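Local atomic coordinates of conserved hypothetical protein (Enterococcus faecalis, PDB entry 1Z6M), a protein that is of unknown function but has a thioredoxin-like fold and may act as a thiol-disulphide oxidoreductase related to DsbA. Residues Gly19-Glu24 / Lys61-Ile66; Ile32-Val37 / Ile65-Asp70; Asn36-Tyr41 / Ala103-Trp108; Asn80-Tyr85 / Glu114-Tyr119. All blocks are in the same frame, centred on the assembly; numbering follows the deposited sequence. Where two conformers were deposited one is given.

Contact 1. Residues Gly19-Glu24 / Lys61-Ile66; sequences GLHIGE and KVERII
Glu63 OE2 is met from two sides across the contact: a bridging water donates to it at 2.6 Å and also donates to Gly23 O, while the His21 ring brings its CD2 edge to 3.0 Å from the same OE2. Glu63 reaches this spot because CG lies anti to the backbone N (chi1 -176°) and the extended chain beyond passes alongside Glu24 O, which is 3.5 Å from Glu63 CB. The other oxygen, OE1, is held by a salt bridge to Lys30. The imidazole stands beside Ile65, whose CG2, in the conformer described, lies over one ring face toward the rim. The rotation of the ring is further set by NE2, bonded to Thr16 O, and by a weak bond from ND1 to Gly19 O.

Beneath these side chains the two strands pair antiparallel. Leu20 and Ile66 exchange both backbone bonds, short and nearly straight, and Ile22 and Arg64 do the same. Leu20, Ile22, Arg64 and Ile66 share the other face, where Ile22 CG1 meets Ile66 CD1 at 4.0 Å under helices 40-58 and 91-103. Arg64 is tied there by a salt bridge to Glu33.

This edge pairing of a thioredoxin-like sheet thus has two chemically different faces. On one, aliphatic groups and a paired arginine lie buried; on the other, the nearby carboxylate and the carbonyls facing both imidazole nitrogens would probably favour the protonated form of His21.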
# COMPACT_ATOMS: atom_id res chain seq x y z
N GLY A 19 -1.21 -4.38 -9.04
CA GLY A 19 -1.10 -3.21 -8.19
C GLY A 19 -0.46 -2.02 -8.83
O GLY A 19 -0.31 -1.95 -10.05
N LEU A 20 -0.11 -1.05 -8.00
CA LEU A 20 0.48 0.20 -8.46
C LEU A 20 1.99 0.06 -8.50
O LEU A 20 2.61 -0.22 -7.47
CB LEU A 20 0.08 1.32 -7.49
CG LEU A 20 0.66 2.71 -7.71
CD1 LEU A 20 0.24 3.27 -9.07
CD2 LEU A 20 0.23 3.64 -6.59
N HIS A 21 2.58 0.24 -9.68
CA HIS A 21 4.02 0.10 -9.84
C HIS A 21 4.70 1.45 -9.79
O HIS A 21 4.38 2.34 -10.57
CB HIS A 21 4.34 -0.56 -11.18
CG HIS A 21 3.92 -1.98 -11.25
ND1 HIS A 21 2.60 -2.36 -11.39
CD2 HIS A 21 4.63 -3.13 -11.22
CE1 HIS A 21 2.52 -3.68 -11.43
NE2 HIS A 21 3.74 -4.17 -11.31
N ILE A 22 5.65 1.59 -8.87
CA ILE A 22 6.44 2.82 -8.73
C ILE A 22 7.90 2.45 -8.96
O ILE A 22 8.45 1.62 -8.25
CB ILE A 22 6.29 3.44 -7.31
CG1 ILE A 22 4.82 3.77 -6.99
CG2 ILE A 22 7.20 4.65 -7.13
CD1 ILE A 22 4.13 4.71 -7.98
N GLY A 23 8.52 3.08 -9.96
CA GLY A 23 9.91 2.80 -10.26
C GLY A 23 10.09 2.05 -11.56
O GLY A 23 9.12 1.79 -12.29
N GLU A 24 11.33 1.69 -11.84
CA GLU A 24 11.68 1.00 -13.08
C GLU A 24 11.27 -0.47 -13.07
O GLU A 24 11.51 -1.18 -12.10
CB GLU A 24 13.17 1.16 -13.33
CG GLU A 24 13.60 2.62 -13.47
CD GLU A 24 15.11 2.81 -13.54
OE1 GLU A 24 15.81 1.92 -14.05
OE2 GLU A 24 15.59 3.88 -13.10
N LYS A 61 17.22 1.01 -8.09
CA LYS A 61 17.44 -0.17 -7.26
C LYS A 61 16.13 -0.89 -6.92
O LYS A 61 16.08 -2.12 -6.93
CB LYS A 61 18.19 0.21 -5.97
CG LYS A 61 18.45 -0.93 -5.00
CD LYS A 61 19.59 -1.84 -5.43
CE LYS A 61 20.00 -2.72 -4.27
NZ LYS A 61 21.26 -3.47 -4.46
N VAL A 62 15.08 -0.12 -6.65
CA VAL A 62 13.82 -0.66 -6.15
C VAL A 62 12.65 -0.33 -7.06
O VAL A 62 12.53 0.80 -7.56
CB VAL A 62 13.52 -0.10 -4.73
CG1 VAL A 62 12.07 -0.37 -4.30
CG2 VAL A 62 14.50 -0.67 -3.71
N GLU A 63 11.80 -1.33 -7.29
CA GLU A 63 10.46 -1.11 -7.81
C GLU A 63 9.47 -1.44 -6.70
O GLU A 63 9.55 -2.52 -6.11
CB GLU A 63 10.17 -2.01 -9.01
CG GLU A 63 8.80 -1.75 -9.65
CD GLU A 63 8.41 -2.75 -10.73
OE1 GLU A 63 8.93 -3.88 -10.74
OE2 GLU A 63 7.55 -2.40 -11.58
N ARG A 64 8.55 -0.53 -6.42
CA ARG A 64 7.51 -0.79 -5.44
C ARG A 64 6.27 -1.27 -6.16
O ARG A 64 5.91 -0.74 -7.22
CB ARG A 64 7.15 0.47 -4.66
CG ARG A 64 8.33 1.09 -3.93
CD ARG A 64 7.98 2.48 -3.42
NE ARG A 64 7.04 2.40 -2.31
CZ ARG A 64 6.51 3.46 -1.69
NH1 ARG A 64 6.80 4.69 -2.09
NH2 ARG A 64 5.68 3.27 -0.67
N ILE A 65 5.63 -2.29 -5.57
CA ILE A 65 4.34 -2.77 -6.07
C ILE A 65 3.36 -2.63 -4.91
O ILE A 65 3.37 -3.41 -3.96
CB ILE A 65 4.38 -4.21 -6.63
CG1 ILE A 65 5.48 -4.37 -7.69
CG2 ILE A 65 3.02 -4.57 -7.21
CD1 ILE A 65 6.83 -4.85 -7.12
N ILE A 66 2.53 -1.60 -5.01
CA ILE A 66 1.65 -1.20 -3.92
C ILE A 66 0.28 -1.83 -4.15
O ILE A 66 -0.38 -1.55 -5.17
CB ILE A 66 1.59 0.33 -3.78
CG1 ILE A 66 2.99 0.89 -3.45
CG2 ILE A 66 0.59 0.74 -2.70
CD1 ILE A 66 3.12 2.40 -3.61
O HOH W 1 7.37 -0.16 -12.94
O HOH W 2 13.36 2.08 -9.87

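Contact 2. Residues Ile32-Val37 / Ile65-Asp70; sequences IEFINV and IIKLFD
Lys67 lies along the neighbouring parallel strand and touches three of its residues in turn. Its CB sits 3.6 Å from Glu33 O and also near Phe34 CD2. Farther out, CD rests over one face of the Phe34 ring, 3.8 Å from the ring centroid and 25° off the normal, a CH-pi contact displaced toward CZ. CE then meets Ile32 CG2 at 3.5 Å. A bend at the last torsion (chi4 -81°) turns NZ out of the extended line, and this buried ammonium is satisfied by Thr18 O, Asn15 O and a salt bridge to Glu141.

The backbone bonds alternate as parallel strands require, with Lys67 N giving to Glu33 O and Ile35 N to Lys67 O. Past the strand ends, Asn36 ND2 donates to Phe69 O at 3.1 Å, while its OD1 accepts from Arg38 N. On the opposite face Ile35 CG1 packs against Leu68 CD2 at 3.6 Å, the two side chains running alongside one another.

Strands 29-35 and 62-68 are the parallel pair of a beta-alpha-beta crossover through helix 40-58. That helix covers the face carrying Glu33, Ile35 and Ile66, while helix 132-145 packs on Phe34 and Phe69 from the other.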
# COMPACT_ATOMS: atom_id res chain seq x y z
N ILE A 32 7.06 -5.34 -2.20
CA ILE A 32 5.61 -5.55 -2.25
C ILE A 32 4.98 -5.00 -0.97
O ILE A 32 5.41 -5.34 0.13
CB ILE A 32 5.30 -7.05 -2.43
CG1 ILE A 32 5.71 -7.51 -3.85
CG2 ILE A 32 3.82 -7.35 -2.19
CD1 ILE A 32 5.89 -9.00 -4.00
N GLU A 33 3.97 -4.14 -1.13
CA GLU A 33 3.39 -3.44 0.02
C GLU A 33 1.88 -3.63 0.04
O GLU A 33 1.17 -3.05 -0.79
CB GLU A 33 3.71 -1.94 -0.04
CG GLU A 33 5.18 -1.67 -0.23
CD GLU A 33 5.56 -0.22 -0.42
OE1 GLU A 33 4.96 0.69 0.21
OE2 GLU A 33 6.51 0.00 -1.18
N PHE A 34 1.39 -4.42 0.99
CA PHE A 34 -0.04 -4.55 1.22
C PHE A 34 -0.44 -3.49 2.24
O PHE A 34 0.03 -3.51 3.38
CB PHE A 34 -0.40 -5.94 1.76
CG PHE A 34 -0.31 -7.04 0.74
CD1 PHE A 34 0.91 -7.66 0.46
CD2 PHE A 34 -1.45 -7.45 0.04
CE1 PHE A 34 0.99 -8.69 -0.47
CE2 PHE A 34 -1.37 -8.46 -0.89
CZ PHE A 34 -0.16 -9.08 -1.16
N ILE A 35 -1.27 -2.55 1.81
CA ILE A 35 -1.65 -1.44 2.66
C ILE A 35 -3.13 -1.12 2.51
O ILE A 35 -3.78 -1.49 1.52
CB ILE A 35 -0.82 -0.14 2.38
CG1 ILE A 35 -1.05 0.35 0.96
CG2 ILE A 35 0.69 -0.33 2.69
CD1 ILE A 35 -0.54 1.78 0.75
N ASN A 36 -3.67 -0.42 3.50
CA ASN A 36 -4.98 0.19 3.38
C ASN A 36 -4.80 1.65 3.78
O ASN A 36 -4.19 1.95 4.81
CB ASN A 36 -6.01 -0.53 4.27
CG ASN A 36 -7.40 0.08 4.18
OD1 ASN A 36 -7.60 1.22 4.58
ND2 ASN A 36 -8.36 -0.69 3.67
N VAL A 37 -5.27 2.57 2.94
CA VAL A 37 -4.94 3.98 3.12
C VAL A 37 -5.60 4.65 4.31
O VAL A 37 -5.24 5.76 4.66
CB VAL A 37 -5.16 4.86 1.86
CG1 VAL A 37 -4.25 4.42 0.74
CG2 VAL A 37 -6.64 4.92 1.45
N ILE A 65 5.63 -2.29 -5.57
CA ILE A 65 4.34 -2.77 -6.07
C ILE A 65 3.36 -2.63 -4.91
O ILE A 65 3.37 -3.41 -3.96
CB ILE A 65 4.38 -4.21 -6.63
CG1 ILE A 65 5.48 -4.37 -7.69
CG2 ILE A 65 3.02 -4.57 -7.21
CD1 ILE A 65 6.83 -4.85 -7.12
N ILE A 66 2.53 -1.60 -5.01
CA ILE A 66 1.65 -1.20 -3.92
C ILE A 66 0.28 -1.83 -4.15
O ILE A 66 -0.38 -1.55 -5.17
CB ILE A 66 1.59 0.33 -3.78
CG1 ILE A 66 2.99 0.89 -3.45
CG2 ILE A 66 0.59 0.74 -2.70
CD1 ILE A 66 3.12 2.40 -3.61
N LYS A 67 -0.11 -2.68 -3.20
CA LYS A 67 -1.33 -3.47 -3.28
C LYS A 67 -2.33 -2.91 -2.29
O LYS A 67 -2.18 -3.08 -1.08
CB LYS A 67 -1.01 -4.94 -3.00
CG LYS A 67 -0.05 -5.50 -4.07
CD LYS A 67 0.36 -6.92 -3.79
CE LYS A 67 1.42 -7.41 -4.78
NZ LYS A 67 0.85 -7.87 -6.10
N LEU A 68 -3.34 -2.23 -2.83
CA LEU A 68 -4.35 -1.58 -1.99
C LEU A 68 -5.39 -2.61 -1.60
O LEU A 68 -6.18 -3.07 -2.42
CB LEU A 68 -4.96 -0.37 -2.72
CG LEU A 68 -3.93 0.70 -3.09
CD1 LEU A 68 -4.62 1.85 -3.79
CD2 LEU A 68 -3.15 1.22 -1.89
N PHE A 69 -5.31 -3.01 -0.33
CA PHE A 69 -6.04 -4.15 0.22
C PHE A 69 -7.32 -3.62 0.86
O PHE A 69 -7.29 -3.00 1.95
CB PHE A 69 -5.11 -4.79 1.26
CG PHE A 69 -5.53 -6.15 1.80
CD1 PHE A 69 -6.72 -6.78 1.44
CD2 PHE A 69 -4.70 -6.78 2.72
CE1 PHE A 69 -7.05 -8.03 2.00
CE2 PHE A 69 -5.02 -8.01 3.27
CZ PHE A 69 -6.21 -8.63 2.92
N ASP A 70 -8.46 -3.82 0.18
CA ASP A 70 -9.76 -3.48 0.80
C ASP A 70 -10.03 -4.45 1.94
O ASP A 70 -9.91 -5.67 1.76
CB ASP A 70 -10.98 -3.49 -0.15
CG ASP A 70 -10.85 -2.49 -1.31
OD1 ASP A 70 -9.82 -1.78 -1.47
OD2 ASP A 70 -11.85 -2.40 -2.07

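Contact 3. Residues Asn36-Tyr41 / Ala103-Trp108; sequences NVRCPY and ATQDEW
The Gln105 amide reaches into the loop before helix 40-58, where its NE2 donates to Val37 O at 2.8 Å and, more weakly, to Cys39 O at 3.1 Å. Val37 O lies close to the plane of the amide, yet the nitrogen stands above the carbonyl plane of Val37. A fully stretched Gln105 chain, its first torsion near trans (chi1 -170°), carries the amide across to these two carbonyls, and OE1 comes to 3.5 Å from Pro40 CA. Beside it, the Trp108 indole abuts the loop. Val37 O lies at the ring edge, 3.6 Å from Trp108 CH2. Trp108 CZ3 meets Arg38 CG at 3.6 Å, the arginine chain and the indole running past each other, oppositely directed.

Second-shell bonds position these groups. Trp108 NE1 donates to Met101 O, and Arg38 NE is bonded to Gly109 O. The guanidinium also gives NH1 and NH2 to two waters lying near its plane, both of which reach Asp106 OD1; the first is also 2.7 Å from Gln105 OE1. Asp106 has a direct salt bridge to Arg43. Within the loop, the bond from Arg38 N to Asn36 OD1 makes an Asx turn, overlapping a type I turn from Asn36 to Cys39.

Cys39 is the N-cap of helix 40-58 and the first cysteine of a CxxC pattern with Cys42, consistent with a thioredoxin-type redox site. One NH2 group satisfies Val37 O and, weakly, Cys39 O, so the loop into that helix is tied to short helix 105-108 by a side-chain amide.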
# COMPACT_ATOMS: atom_id res chain seq x y z
N ASN A 36 -3.67 -0.42 3.50
CA ASN A 36 -4.98 0.19 3.38
C ASN A 36 -4.80 1.65 3.78
O ASN A 36 -4.19 1.95 4.81
CB ASN A 36 -6.01 -0.53 4.27
CG ASN A 36 -7.40 0.08 4.18
OD1 ASN A 36 -7.60 1.22 4.58
ND2 ASN A 36 -8.36 -0.69 3.67
N VAL A 37 -5.27 2.57 2.94
CA VAL A 37 -4.94 3.98 3.12
C VAL A 37 -5.60 4.65 4.31
O VAL A 37 -5.24 5.76 4.66
CB VAL A 37 -5.16 4.86 1.86
CG1 VAL A 37 -4.25 4.42 0.74
CG2 VAL A 37 -6.64 4.92 1.45
N ARG A 38 -6.56 3.97 4.95
CA ARG A 38 -7.12 4.51 6.21
C ARG A 38 -6.33 4.07 7.43
O ARG A 38 -6.50 4.59 8.52
CB ARG A 38 -8.59 4.14 6.39
CG ARG A 38 -9.34 5.09 7.34
CD ARG A 38 -9.54 4.52 8.72
NE ARG A 38 -10.07 5.51 9.66
CZ ARG A 38 -9.32 6.37 10.35
NH1 ARG A 38 -8.00 6.37 10.21
NH2 ARG A 38 -9.88 7.23 11.17
N CYS A 39 -5.45 3.09 7.25
CA CYS A 39 -4.76 2.52 8.38
C CYS A 39 -3.67 3.45 8.92
O CYS A 39 -2.80 3.87 8.16
CB CYS A 39 -4.18 1.16 7.97
SG CYS A 39 -3.09 0.45 9.20
N PRO A 40 -3.66 3.75 10.23
CA PRO A 40 -2.61 4.62 10.76
C PRO A 40 -1.23 3.94 10.84
O PRO A 40 -0.19 4.62 10.86
CB PRO A 40 -3.14 5.01 12.14
CG PRO A 40 -3.97 3.83 12.55
CD PRO A 40 -4.64 3.37 11.27
N TYR A 41 -1.22 2.62 10.85
CA TYR A 41 0.04 1.89 10.85
C TYR A 41 0.64 1.97 9.44
O TYR A 41 1.84 2.15 9.28
CB TYR A 41 -0.16 0.43 11.28
CG TYR A 41 -0.74 0.26 12.67
CD1 TYR A 41 -2.10 0.46 12.90
CD2 TYR A 41 0.07 -0.13 13.74
CE1 TYR A 41 -2.64 0.28 14.17
CE2 TYR A 41 -0.46 -0.30 15.01
CZ TYR A 41 -1.82 -0.10 15.21
OH TYR A 41 -2.38 -0.28 16.45
N ALA A 103 -2.02 12.16 4.31
CA ALA A 103 -1.90 13.42 5.02
C ALA A 103 -3.24 13.91 5.58
O ALA A 103 -3.27 14.65 6.56
CB ALA A 103 -1.30 14.48 4.13
N THR A 104 -4.34 13.51 4.94
CA THR A 104 -5.68 13.91 5.34
C THR A 104 -6.47 12.80 6.05
O THR A 104 -7.67 12.93 6.26
CB THR A 104 -6.49 14.41 4.12
OG1 THR A 104 -6.57 13.37 3.13
CG2 THR A 104 -5.86 15.69 3.52
N GLN A 105 -5.78 11.74 6.45
CA GLN A 105 -6.42 10.52 6.95
C GLN A 105 -7.42 10.75 8.08
O GLN A 105 -8.47 10.11 8.13
CB GLN A 105 -5.35 9.50 7.39
CG GLN A 105 -5.89 8.11 7.69
CD GLN A 105 -4.79 7.20 8.15
OE1 GLN A 105 -4.38 7.24 9.32
NE2 GLN A 105 -4.25 6.41 7.22
N ASP A 106 -7.10 11.67 8.99
CA ASP A 106 -8.00 11.94 10.12
C ASP A 106 -9.24 12.74 9.73
O ASP A 106 -10.23 12.72 10.45
CB ASP A 106 -7.25 12.62 11.25
CG ASP A 106 -6.12 11.77 11.78
OD1 ASP A 106 -6.37 10.61 12.15
OD2 ASP A 106 -4.97 12.26 11.79
N GLU A 107 -9.16 13.43 8.60
CA GLU A 107 -10.26 14.25 8.09
C GLU A 107 -11.34 13.40 7.45
O GLU A 107 -12.52 13.63 7.70
CB GLU A 107 -9.77 15.30 7.09
CG GLU A 107 -8.91 16.38 7.73
CD GLU A 107 -8.45 17.45 6.76
OE1 GLU A 107 -9.00 17.56 5.64
OE2 GLU A 107 -7.54 18.23 7.13
N TRP A 108 -10.95 12.45 6.61
CA TRP A 108 -11.94 11.62 5.90
C TRP A 108 -12.14 10.26 6.57
O TRP A 108 -13.15 9.59 6.34
CB TRP A 108 -11.57 11.46 4.42
CG TRP A 108 -10.20 10.89 4.19
CD1 TRP A 108 -9.05 11.58 3.93
CD2 TRP A 108 -9.85 9.49 4.19
NE1 TRP A 108 -8.00 10.70 3.77
CE2 TRP A 108 -8.46 9.42 3.95
CE3 TRP A 108 -10.56 8.31 4.40
CZ2 TRP A 108 -7.77 8.20 3.90
CZ3 TRP A 108 -9.88 7.09 4.34
CH2 TRP A 108 -8.50 7.05 4.09
O HOH W 3 -5.88 8.07 11.35
O HOH W 4 -8.72 9.27 12.90

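Contact 4. Residues Asn80-Tyr85 / Glu114-Tyr119; sequences NVMHHY and EEVATY
In the helical insertion of this thioredoxin-like fold, between strand 62-68 and helix 132-145, helix 77-83 packs its Val81 and Met82 against Val116 and Ala117 of helix 113-123. The interface is apolar, without a hydrogen bond between the two segments. Val81 points toward the partner helix: its CB meets Val116 CG1 at 3.8 Å, and its CG1, placed trans to the main-chain nitrogen (chi1 176°), reaches over to Ala117 N at 3.7 Å. The small Ala117 lets the backbones approach, with the CA atoms of Val81 and Ala117 6.4 Å apart.

Residue 82 is selenomethionine, the label standing in for methionine. Met82 CG lies 3.9 Å from Val116 CG1, and a bend at chi2 of Met82 (-72°) swings the selenium and CE across toward the next turn of helix 113-123. There Met82 CE meets Tyr119 CD2 at 3.8 Å, approaching the tyrosine ring obliquely, and lies equally close to Val116 O. Val37 and Trp108 pack on the same side chain, which thereby joins this helix pair to the loop before helix 40-58 and to short helix 105-108. Tyr119 also meets the Trp108 ring, their planes at about 45°, and its hydroxyl is bonded to Glu107.

A few residues on, Tyr85 leans toward Ala117 from the flank of Val81 away from Met82. Its hydroxyl has a polar partner in Glu121, one helical turn beyond Ala117, while the same Tyr85 OH atom touches Ala117 CB at 3.3 Å.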
# COMPACT_ATOMS: atom_id res chain seq x y z
N ASN A 80 -11.16 1.62 1.92
CA ASN A 80 -11.61 0.93 0.72
C ASN A 80 -12.18 1.90 -0.31
O ASN A 80 -11.89 1.79 -1.51
CB ASN A 80 -12.68 -0.13 1.03
CG ASN A 80 -12.21 -1.21 2.00
OD1 ASN A 80 -11.06 -1.24 2.43
ND2 ASN A 80 -13.13 -2.12 2.34
N VAL A 81 -13.00 2.84 0.15
CA VAL A 81 -13.59 3.82 -0.74
C VAL A 81 -12.48 4.60 -1.43
O VAL A 81 -12.48 4.74 -2.66
CB VAL A 81 -14.51 4.81 0.02
CG1 VAL A 81 -15.05 5.87 -0.93
CG2 VAL A 81 -15.67 4.06 0.70
N MSE A 82 -11.51 5.09 -0.66
CA MSE A 82 -10.40 5.85 -1.22
C MSE A 82 -9.58 5.07 -2.25
O MSE A 82 -9.14 5.63 -3.24
CB MSE A 82 -9.49 6.37 -0.10
CG MSE A 82 -10.04 7.61 0.59
SE MSE A 82 -9.93 9.12 -0.47
CE MSE A 82 -10.83 10.32 0.57
N HIS A 83 -9.41 3.77 -2.01
CA HIS A 83 -8.67 2.92 -2.94
C HIS A 83 -9.27 2.94 -4.34
O HIS A 83 -8.57 2.67 -5.31
CB HIS A 83 -8.68 1.48 -2.46
CG HIS A 83 -7.89 1.25 -1.22
ND1 HIS A 83 -7.94 0.06 -0.52
CD2 HIS A 83 -7.01 2.04 -0.55
CE1 HIS A 83 -7.12 0.13 0.51
NE2 HIS A 83 -6.55 1.32 0.52
N HIS A 84 -10.55 3.25 -4.44
CA HIS A 84 -11.24 3.19 -5.72
C HIS A 84 -11.14 4.49 -6.51
O HIS A 84 -11.70 4.58 -7.60
CB HIS A 84 -12.70 2.76 -5.51
CG HIS A 84 -12.83 1.52 -4.69
ND1 HIS A 84 -13.93 1.26 -3.91
CD2 HIS A 84 -11.97 0.49 -4.49
CE1 HIS A 84 -13.75 0.11 -3.28
NE2 HIS A 84 -12.57 -0.37 -3.61
N TYR A 85 -10.42 5.47 -5.95
CA TYR A 85 -10.16 6.76 -6.60
C TYR A 85 -8.72 6.85 -7.11
O TYR A 85 -8.25 7.92 -7.50
CB TYR A 85 -10.48 7.93 -5.64
CG TYR A 85 -11.97 8.11 -5.45
CD1 TYR A 85 -12.69 7.32 -4.56
CD2 TYR A 85 -12.66 9.06 -6.20
CE1 TYR A 85 -14.06 7.47 -4.41
CE2 TYR A 85 -14.03 9.22 -6.05
CZ TYR A 85 -14.73 8.42 -5.16
OH TYR A 85 -16.09 8.57 -5.01
N GLU A 114 -20.38 7.12 2.21
CA GLU A 114 -20.82 8.09 1.21
C GLU A 114 -20.02 9.40 1.29
O GLU A 114 -19.64 9.97 0.27
CB GLU A 114 -22.33 8.35 1.35
CG GLU A 114 -22.89 9.44 0.45
CD GLU A 114 -24.37 9.68 0.68
OE1 GLU A 114 -24.95 9.03 1.58
OE2 GLU A 114 -24.95 10.54 -0.02
N GLU A 115 -19.75 9.86 2.51
CA GLU A 115 -19.02 11.11 2.69
C GLU A 115 -17.53 10.97 2.38
O GLU A 115 -16.90 11.92 1.97
CB GLU A 115 -19.24 11.68 4.09
CG GLU A 115 -20.64 12.27 4.31
CD GLU A 115 -20.92 13.54 3.49
OE1 GLU A 115 -19.96 14.20 3.03
OE2 GLU A 115 -22.10 13.89 3.33
N VAL A 116 -16.98 9.76 2.53
CA VAL A 116 -15.60 9.55 2.10
C VAL A 116 -15.53 9.76 0.58
O VAL A 116 -14.60 10.40 0.09
CB VAL A 116 -15.05 8.16 2.48
CG1 VAL A 116 -13.65 7.97 1.91
CG2 VAL A 116 -15.03 7.98 3.98
N ALA A 117 -16.50 9.22 -0.16
CA ALA A 117 -16.57 9.42 -1.60
C ALA A 117 -16.66 10.90 -1.96
O ALA A 117 -15.95 11.39 -2.85
CB ALA A 117 -17.75 8.64 -2.19
N THR A 118 -17.52 11.63 -1.25
CA THR A 118 -17.69 13.06 -1.47
C THR A 118 -16.38 13.79 -1.19
O THR A 118 -16.00 14.68 -1.95
CB THR A 118 -18.84 13.59 -0.60
OG1 THR A 118 -20.06 12.93 -1.00
CG2 THR A 118 -19.02 15.10 -0.75
N TYR A 119 -15.70 13.41 -0.12
CA TYR A 119 -14.41 14.01 0.21
C TYR A 119 -13.37 13.74 -0.89
O TYR A 119 -12.62 14.64 -1.28
CB TYR A 119 -13.91 13.48 1.56
CG TYR A 119 -12.70 14.20 2.10
CD1 TYR A 119 -12.84 15.20 3.06
CD2 TYR A 119 -11.41 13.90 1.65
CE1 TYR A 119 -11.72 15.86 3.57
CE2 TYR A 119 -10.30 14.55 2.15
CZ TYR A 119 -10.46 15.53 3.11
OH TYR A 119 -9.34 16.18 3.58

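Overall arrangement
From the N terminus, contact 1 closes the first loop, bringing edge strand 20-22 to strand 62-68. Contact 2 opens within that loop and ends on the same strand, sharing Ile65 and Ile66, so the sheet runs on from one pairing to the next. Contact 3 shares Asn36 and Val37 with contact 2 but reaches much farther, crossing contact 1 and tying the loop before helix 40-58 to the helical insertion. Contact 4 follows contacts 1 and 2 in series and crosses contact 3. His83, probably bonded to Val37 N and Asp70, joins helix 77-83 to the loops that follow the two parallel strands.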